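Local coordinates for tetratricopeptide TPR_2 repeat protein (PDB 5DJS) that is of unassigned function but joins tetratricopeptide repeats to a GT-B-type fold of glycosyltransferase family 41 and binds uridine-5'-diphosphate, at residues H114-Y118 with I134-D138; I271-M276 with L296-R300; P310-P314 with W492-S497. The protein carries 1 engineered substitution. All blocks are in the same frame, centred on the assembly; numbering follows the deposited sequence.

Contact 1 (H114-Y118 with I134-D138); sequences HSGLY and ILALD
L135 of helix 129-143 packs against H114, L117 and Y118, and its two methyl branches divide the work. CD2 takes the aliphatic side: it lies 3.8 Å from L117 CG and 4.1 Å from Y118 CB, and it also rests against the backbone at Y118. The L117 and L135 side chains meet there at about a right angle. CD1 turns to the imidazole, 3.4 Å from H114 CE1, and the two side chains slide past each other in opposite directions. The same edge of the ring, in its plane, is turned to L135 O.

One residue on, A136 sets its single methyl over a face of the Y118 ring. CB stands 3.8 Å from the centroid of the Y118 ring and 22° off the ring normal, nearer the rim at CZ and CE1, which meets the geometry of a CH-pi contact. Y118 extends its ring across to this methyl because CG is anti to the backbone N (chi1 177°), and its hydroxyl is hydrogen-bonded to the backbone oxygen of T273.

At the far end, D138 lays its carboxylate nearly parallel to the imidazole plane, with D138 OD1 3.5 Å from H114 NE2. The stronger partner of that oxygen is R142, in a salt bridge, while W139 meets the H114 ring.

The short axes run 162° apart and approach to 9.8 Å, the geometry of an antiparallel helical hairpin formed by consecutive helices. On one side L117 packs on helix 93-106; on another the bond from Y118 to T273 ties the hairpin to a loop of the parallel sheet of the GT-B-type fold.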
loop_
_atom_site.group_PDB
_atom_site.type_symbol
_atom_site.label_atom_id
_atom_site.label_comp_id
_atom_site.label_asym_id
_atom_site.label_seq_id
_atom_site.Cartn_x
_atom_site.Cartn_y
_atom_site.Cartn_z
ATOM N N HIS A 114 -4.364 14.889 -7.166
ATOM C CA HIS A 114 -3.677 15.561 -6.068
ATOM C C HIS A 114 -3.208 14.533 -5.021
ATOM O O HIS A 114 -2.084 14.638 -4.541
ATOM C CB HIS A 114 -4.613 16.606 -5.450
ATOM C CG HIS A 114 -3.924 17.684 -4.669
ATOM N ND1 HIS A 114 -3.060 17.431 -3.624
ATOM C CD2 HIS A 114 -4.019 19.029 -4.754
ATOM C CE1 HIS A 114 -2.630 18.573 -3.122
ATOM N NE2 HIS A 114 -3.198 19.557 -3.786
ATOM N N SER A 115 -4.055 13.553 -4.678
ATOM C CA SER A 115 -3.650 12.421 -3.816
ATOM C C SER A 115 -2.518 11.636 -4.467
ATOM O O SER A 115 -1.446 11.455 -3.873
ATOM C CB SER A 115 -4.799 11.429 -3.574
ATOM O OG SER A 115 -5.804 11.955 -2.747
ATOM N N GLY A 116 -2.779 11.168 -5.689
ATOM C CA GLY A 116 -1.833 10.363 -6.453
ATOM C C GLY A 116 -0.457 10.988 -6.469
ATOM O O GLY A 116 0.544 10.308 -6.239
ATOM N N LEU A 117 -0.420 12.296 -6.719
ATOM C CA LEU A 117 0.820 13.071 -6.676
ATOM C C LEU A 117 1.459 12.988 -5.288
ATOM O O LEU A 117 2.636 12.641 -5.176
ATOM C CB LEU A 117 0.558 14.528 -7.082
ATOM C CG LEU A 117 1.736 15.502 -7.052
ATOM C CD1 LEU A 117 2.841 15.065 -7.998
ATOM C CD2 LEU A 117 1.259 16.898 -7.400
ATOM N N TYR A 118 0.685 13.277 -4.243
ATOM C CA TYR A 118 1.157 13.131 -2.846
ATOM C C TYR A 118 1.774 11.760 -2.564
ATOM O O TYR A 118 2.880 11.682 -2.023
ATOM C CB TYR A 118 0.013 13.385 -1.861
ATOM C CG TYR A 118 0.354 13.201 -0.391
ATOM C CD1 TYR A 118 1.515 13.749 0.161
ATOM C CD2 TYR A 118 -0.518 12.511 0.462
ATOM C CE1 TYR A 118 1.809 13.586 1.513
ATOM C CE2 TYR A 118 -0.238 12.352 1.809
ATOM C CZ TYR A 118 0.920 12.886 2.332
ATOM O OH TYR A 118 1.176 12.739 3.676
ATOM N N ILE A 134 3.385 19.746 3.029
ATOM C CA ILE A 134 2.714 20.914 2.451
ATOM C C ILE A 134 1.671 20.509 1.412
ATOM O O ILE A 134 0.525 20.981 1.442
ATOM C CB ILE A 134 3.742 21.906 1.856
ATOM C CG1 ILE A 134 4.364 22.723 3.000
ATOM C CG2 ILE A 134 3.100 22.842 0.835
ATOM C CD1 ILE A 134 5.639 23.447 2.630
ATOM N N LEU A 135 2.064 19.633 0.500
ATOM C CA LEU A 135 1.127 19.160 -0.508
ATOM C C LEU A 135 -0.083 18.451 0.122
ATOM O O LEU A 135 -1.190 18.562 -0.387
ATOM C CB LEU A 135 1.831 18.249 -1.511
ATOM C CG LEU A 135 1.012 17.817 -2.724
ATOM C CD1 LEU A 135 0.751 18.999 -3.654
ATOM C CD2 LEU A 135 1.728 16.700 -3.462
ATOM N N ALA A 136 0.124 17.734 1.225
ATOM C CA ALA A 136 -0.971 17.003 1.890
ATOM C C ALA A 136 -1.976 17.963 2.518
ATOM O O ALA A 136 -3.189 17.842 2.300
ATOM C CB ALA A 136 -0.419 16.080 2.953
ATOM N N LEU A 137 -1.441 18.910 3.292
ATOM C CA LEU A 137 -2.216 19.999 3.859
ATOM C C LEU A 137 -3.004 20.730 2.777
ATOM O O LEU A 137 -4.200 20.978 2.940
ATOM C CB LEU A 137 -1.295 20.997 4.559
ATOM C CG LEU A 137 -0.612 20.562 5.845
ATOM C CD1 LEU A 137 0.400 21.605 6.282
ATOM C CD2 LEU A 137 -1.623 20.314 6.949
ATOM N N ASP A 138 -2.327 21.062 1.675
ATOM C CA ASP A 138 -2.967 21.751 0.539
ATOM C C ASP A 138 -4.197 20.994 0.079
ATOM O O ASP A 138 -5.234 21.587 -0.107
ATOM C CB ASP A 138 -1.989 21.933 -0.635
ATOM C CG ASP A 138 -2.389 23.075 -1.570
ATOM O OD1 ASP A 138 -3.122 22.840 -2.551
ATOM O OD2 ASP A 138 -1.936 24.212 -1.338
#

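Contact 2 (I271-M276 with L296-R300); sequences INTTGM and LYTER
E299 and the threonine pair T273 and T274 make the main polar contact, in which both carboxylate oxygens accept bonds. E299 OE1 takes the hydroxyl of T273, with OG1 2.6 Å away on the syn side but tilted out of the carboxylate plane. E299 OE2 has two donors from T274. The backbone N comes in on the syn lone pair at 2.7 Å and nearly straight, 169° at the hydrogen, while T274 OG1, also 2.7 Å from OE2, approaches from above the carboxylate plane. Three bonds thus fix the rotation of the carboxylate.

The hydroxyls also serve the backbone. T298 OG1 donates to M276 O over 2.7 Å, from above the carbonyl plane, and T298 N gives a weak bond to T273 OG1. Within 271-276, T273 OG1 accepts from G275 N (3.0 Å) and T274 OG1 from M276 N (3.3 Å), two overlapping ST turns. T274 OG1 sits between its backbone N and carbonyl carbon (chi1 55°), where it can face E299 OE2 and still accept from M276 N. The second turn carries G275 at a positive phi of 89°.

Carbon contacts add to this network. Y297 brings CD2 to 3.7 Å from T273 CB, T273 CG2 lies beside L296 O, and T298 CG2 beside G275 O.

The loop between strands 263-266 and 281-285 is thus tied to the turn running directly into strand 300-304, in the Rossmann-like parallel sheet of a GT-B-type fold.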
loop_
_atom_site.group_PDB
_atom_site.type_symbol
_atom_site.label_atom_id
_atom_site.label_comp_id
_atom_site.label_asym_id
_atom_site.label_seq_id
_atom_site.Cartn_x
_atom_site.Cartn_y
_atom_site.Cartn_z
ATOM N N ILE A 271 1.360 5.700 5.396
ATOM C CA ILE A 271 2.815 5.946 5.445
ATOM C C ILE A 271 3.153 7.404 5.763
ATOM O O ILE A 271 4.327 7.766 5.876
ATOM C CB ILE A 271 3.505 5.569 4.111
ATOM C CG1 ILE A 271 2.864 6.311 2.931
ATOM C CG2 ILE A 271 3.446 4.059 3.893
ATOM C CD1 ILE A 271 3.744 6.384 1.709
ATOM N N ASN A 272 2.129 8.243 5.870
ATOM C CA ASN A 272 2.296 9.651 6.226
ATOM C C ASN A 272 0.914 10.214 6.615
ATOM O O ASN A 272 -0.100 9.502 6.567
ATOM C CB ASN A 272 2.912 10.412 5.021
ATOM C CG ASN A 272 3.716 11.679 5.388
ATOM O OD1 ASN A 272 4.190 12.339 4.489
ATOM N ND2 ASN A 272 3.893 12.007 6.658
ATOM N N THR A 273 0.869 11.483 7.002
ATOM C CA THR A 273 -0.371 12.132 7.373
ATOM C C THR A 273 -1.373 12.124 6.237
ATOM O O THR A 273 -0.989 12.134 5.061
ATOM C CB THR A 273 -0.122 13.587 7.840
ATOM O OG1 THR A 273 -1.314 14.103 8.449
ATOM C CG2 THR A 273 0.339 14.511 6.677
ATOM N N THR A 274 -2.653 12.088 6.600
ATOM C CA THR A 274 -3.740 12.378 5.669
ATOM C C THR A 274 -3.798 13.870 5.317
ATOM O O THR A 274 -4.373 14.243 4.291
ATOM C CB THR A 274 -5.108 12.013 6.265
ATOM O OG1 THR A 274 -5.276 12.675 7.535
ATOM C CG2 THR A 274 -5.240 10.496 6.430
ATOM N N GLY A 275 -3.248 14.705 6.207
ATOM C CA GLY A 275 -3.287 16.144 6.084
ATOM C C GLY A 275 -4.517 16.774 6.714
ATOM O O GLY A 275 -4.583 18.013 6.816
ATOM N N MET A 276 -5.464 15.941 7.165
ATOM C CA MET A 276 -6.808 16.391 7.542
ATOM C C MET A 276 -6.896 16.798 9.013
ATOM O O MET A 276 -6.276 16.169 9.865
ATOM C CB MET A 276 -7.822 15.270 7.290
ATOM C CG MET A 276 -7.952 14.850 5.842
ATOM S SD MET A 276 -8.893 13.324 5.643
ATOM C CE MET A 276 -10.524 13.847 6.165
ATOM N N LEU A 296 4.878 17.103 11.603
ATOM C CA LEU A 296 4.526 16.656 10.249
ATOM C C LEU A 296 3.127 16.036 10.105
ATOM O O LEU A 296 2.709 15.725 8.977
ATOM C CB LEU A 296 5.570 15.654 9.720
ATOM C CG LEU A 296 7.038 16.104 9.661
ATOM C CD1 LEU A 296 7.913 14.968 9.159
ATOM C CD2 LEU A 296 7.207 17.337 8.783
ATOM N N TYR A 297 2.397 15.871 11.209
ATOM C CA TYR A 297 1.106 15.178 11.198
ATOM C C TYR A 297 0.008 16.005 11.844
ATOM O O TYR A 297 0.159 16.474 12.973
ATOM C CB TYR A 297 1.235 13.847 11.952
ATOM C CG TYR A 297 2.149 12.857 11.274
ATOM C CD1 TYR A 297 3.541 12.985 11.367
ATOM C CD2 TYR A 297 1.633 11.805 10.523
ATOM C CE1 TYR A 297 4.394 12.093 10.729
ATOM C CE2 TYR A 297 2.476 10.903 9.877
ATOM C CZ TYR A 297 3.860 11.043 9.986
ATOM O OH TYR A 297 4.701 10.150 9.352
ATOM N N THR A 298 -1.102 16.173 11.126
ATOM C CA THR A 298 -2.320 16.753 11.707
ATOM C C THR A 298 -2.900 15.828 12.772
ATOM O O THR A 298 -3.390 16.289 13.795
ATOM C CB THR A 298 -3.411 16.978 10.655
ATOM O OG1 THR A 298 -3.594 15.769 9.909
ATOM C CG2 THR A 298 -3.044 18.141 9.730
ATOM N N GLU A 299 -2.836 14.527 12.518
ATOM C CA GLU A 299 -3.282 13.530 13.483
ATOM C C GLU A 299 -2.342 13.514 14.694
ATOM O O GLU A 299 -1.171 13.903 14.581
ATOM C CB GLU A 299 -3.287 12.115 12.872
ATOM C CG GLU A 299 -3.967 11.957 11.514
ATOM C CD GLU A 299 -3.022 12.105 10.319
ATOM O OE1 GLU A 299 -1.898 12.629 10.464
ATOM O OE2 GLU A 299 -3.422 11.729 9.213
ATOM N N ARG A 300 -2.847 13.057 15.839
ATOM C CA ARG A 300 -1.977 12.731 16.966
ATOM C C ARG A 300 -1.423 11.332 16.751
ATOM O O ARG A 300 -2.183 10.379 16.530
ATOM C CB ARG A 300 -2.715 12.770 18.298
ATOM C CG ARG A 300 -2.729 14.125 18.968
ATOM C CD ARG A 300 -3.296 13.990 20.366
ATOM N NE ARG A 300 -4.213 15.083 20.688
ATOM C CZ ARG A 300 -5.321 14.980 21.426
ATOM N NH1 ARG A 300 -5.716 13.814 21.945
ATOM N NH2 ARG A 300 -6.058 16.065 21.644
#

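Contact 3 (P310-P314 with W492-S497)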
loop_
_atom_site.group_PDB
_atom_site.type_symbol
_atom_site.label_atom_id
_atom_site.label_comp_id
_atom_site.label_asym_id
_atom_site.label_seq_id
_atom_site.Cartn_x
_atom_site.Cartn_y
_atom_site.Cartn_z
ATOM N N PRO A 310 0.028 -6.878 13.214
ATOM C CA PRO A 310 0.119 -8.268 13.675
ATOM C C PRO A 310 0.978 -9.154 12.752
ATOM O O PRO A 310 0.687 -9.273 11.559
ATOM C CB PRO A 310 -1.347 -8.733 13.673
ATOM C CG PRO A 310 -1.998 -7.936 12.593
ATOM C CD PRO A 310 -1.251 -6.624 12.512
ATOM N N CYS A 311 2.003 -9.787 13.325
ATOM C CA CYS A 311 2.996 -10.599 12.593
ATOM C C CYS A 311 2.728 -12.122 12.515
ATOM O O CYS A 311 3.559 -12.871 11.979
ATOM C CB CYS A 311 4.370 -10.361 13.215
ATOM S SG CYS A 311 4.893 -8.636 13.173
ATOM N N ASN A 312 1.592 -12.591 13.027
ATOM C CA ASN A 312 1.274 -14.026 12.949
ATOM C C ASN A 312 1.010 -14.464 11.505
ATOM O O ASN A 312 0.270 -13.790 10.790
ATOM C CB ASN A 312 0.081 -14.386 13.852
ATOM C CG ASN A 312 -1.217 -13.744 13.396
ATOM O OD1 ASN A 312 -1.295 -12.530 13.269
ATOM N ND2 ASN A 312 -2.223 -14.555 13.117
ATOM N N PRO A 313 1.603 -15.592 11.069
ATOM C CA PRO A 313 1.507 -15.988 9.663
ATOM C C PRO A 313 0.213 -16.716 9.341
ATOM O O PRO A 313 -0.444 -17.202 10.251
ATOM C CB PRO A 313 2.667 -16.959 9.520
ATOM C CG PRO A 313 2.657 -17.676 10.826
ATOM C CD PRO A 313 2.272 -16.641 11.860
ATOM N N PRO A 314 -0.133 -16.828 8.051
ATOM C CA PRO A 314 -1.331 -17.586 7.698
ATOM C C PRO A 314 -1.158 -19.093 7.963
ATOM O O PRO A 314 -0.026 -19.563 8.156
ATOM C CB PRO A 314 -1.504 -17.292 6.200
ATOM C CG PRO A 314 -0.129 -16.990 5.719
ATOM C CD PRO A 314 0.548 -16.285 6.859
ATOM N N TRP A 492 11.505 -17.050 16.468
ATOM C CA TRP A 492 10.606 -15.912 16.316
ATOM C C TRP A 492 9.287 -16.335 15.632
ATOM O O TRP A 492 8.215 -16.036 16.156
ATOM C CB TRP A 492 11.313 -14.777 15.560
ATOM C CG TRP A 492 10.440 -13.612 15.203
ATOM C CD1 TRP A 492 10.194 -12.505 15.964
ATOM C CD2 TRP A 492 9.705 -13.437 13.985
ATOM N NE1 TRP A 492 9.343 -11.655 15.297
ATOM C CE2 TRP A 492 9.025 -12.205 14.081
ATOM C CE3 TRP A 492 9.551 -14.205 12.825
ATOM C CZ2 TRP A 492 8.205 -11.718 13.053
ATOM C CZ3 TRP A 492 8.737 -13.728 11.807
ATOM C CH2 TRP A 492 8.073 -12.494 11.929
ATOM N N LEU A 493 9.371 -17.047 14.504
ATOM C CA LEU A 493 8.174 -17.533 13.767
ATOM C C LEU A 493 7.177 -18.241 14.694
ATOM O O LEU A 493 5.988 -17.938 14.682
ATOM C CB LEU A 493 8.568 -18.504 12.632
ATOM C CG LEU A 493 7.678 -18.761 11.400
ATOM C CD1 LEU A 493 7.650 -20.240 11.042
ATOM C CD2 LEU A 493 6.252 -18.255 11.516
ATOM N N ARG A 494 7.692 -19.168 15.498
ATOM C CA ARG A 494 6.883 -19.995 16.401
ATOM C C ARG A 494 6.239 -19.169 17.520
ATOM O O ARG A 494 5.053 -19.337 17.827
ATOM C CB ARG A 494 7.753 -21.099 17.027
ATOM C CG ARG A 494 6.976 -22.306 17.541
ATOM C CD ARG A 494 7.369 -22.731 18.961
ATOM N NE ARG A 494 8.804 -22.591 19.254
ATOM C CZ ARG A 494 9.767 -23.453 18.913
ATOM N NH1 ARG A 494 9.493 -24.570 18.235
ATOM N NH2 ARG A 494 11.031 -23.190 19.250
ATOM N N SER A 495 7.047 -18.306 18.136
ATOM C CA SER A 495 6.600 -17.358 19.177
ATOM C C SER A 495 5.465 -16.457 18.689
ATOM O O SER A 495 4.453 -16.281 19.365
ATOM C CB SER A 495 7.781 -16.489 19.618
ATOM O OG SER A 495 7.359 -15.345 20.318
ATOM N N VAL A 496 5.659 -15.915 17.493
ATOM C CA VAL A 496 4.700 -15.033 16.835
ATOM C C VAL A 496 3.450 -15.788 16.356
ATOM O O VAL A 496 2.342 -15.245 16.413
ATOM C CB VAL A 496 5.419 -14.230 15.701
ATOM C CG1 VAL A 496 4.641 -14.177 14.401
ATOM C CG2 VAL A 496 5.791 -12.835 16.192
ATOM N N SER A 497 3.622 -17.024 15.883
ATOM C CA SER A 497 2.482 -17.891 15.509
ATOM C C SER A 497 1.514 -18.144 16.679
ATOM O O SER A 497 0.312 -18.324 16.478
ATOM C CB SER A 497 2.967 -19.256 14.982
ATOM O OG SER A 497 3.659 -19.155 13.754
#
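L493 O is gripped twice by S497, the residue one turn later in the helix. Both S497 N and S497 OG lie 2.8 Å from L493 O, and they arrive from opposite faces of its plane. The hydroxyl donor stands 43° above that plane. With OG anti to its own carbonyl carbon (chi1 -67°), the serine folds back along the helix, so the hydroxyl is bonded internally while its flank meets the loop.

That flank receives P313. The proline ring sets CG 3.4 Å from S497 OG and 3.7 Å from L493 CD2, wedged between the two residues that share the carbonyl bond; the P313 and L493 side chains cross obliquely.

The other half of the contact is centred on C311 and V496. C311 CB lies 4.0 Å from V496 CG1 and 4.1 Å from W492 CZ2, the latter at an oblique approach to the indole. V496 also covers one face of that indole with CG2, offset toward the rim, so valine and tryptophan pack against each other as they receive the cysteine. N312 adds its CB, 3.5 Å from V496 O.

Two polar ties of C311 lead outside the pair of segments: its N bonds to D500 and its O to W430. The loop joining strands 300-304 and 332-335 is thereby held between helix 479-521, helix 423-430 and, through P310, helix 176-187.

Contacts 1 and 2 are buried neighbours, their centres 11 Å apart, whereas contact 3 is only partly buried and lies about 30 Å from contact 2 and 36 Å from contact 1, centre to centre. The first two touch directly: the Y118 hydroxyl reaches the loop 271-276, and L137 CD2 packs against G275 and T298. Together they join the helical hairpin to one parallel sheet. Contact 3 instead places the linker between the two sheets against the long C-terminal helix. Chemistry follows place. Contact 1 joins helices mainly by apolar and ring packing, contact 2 joins irregular loops through buried hydrogen bonds, and contact 3 pairs a proline-rich loop with a helix largely through carbon contacts, the S497 hydroxyl being bonded within its own helix.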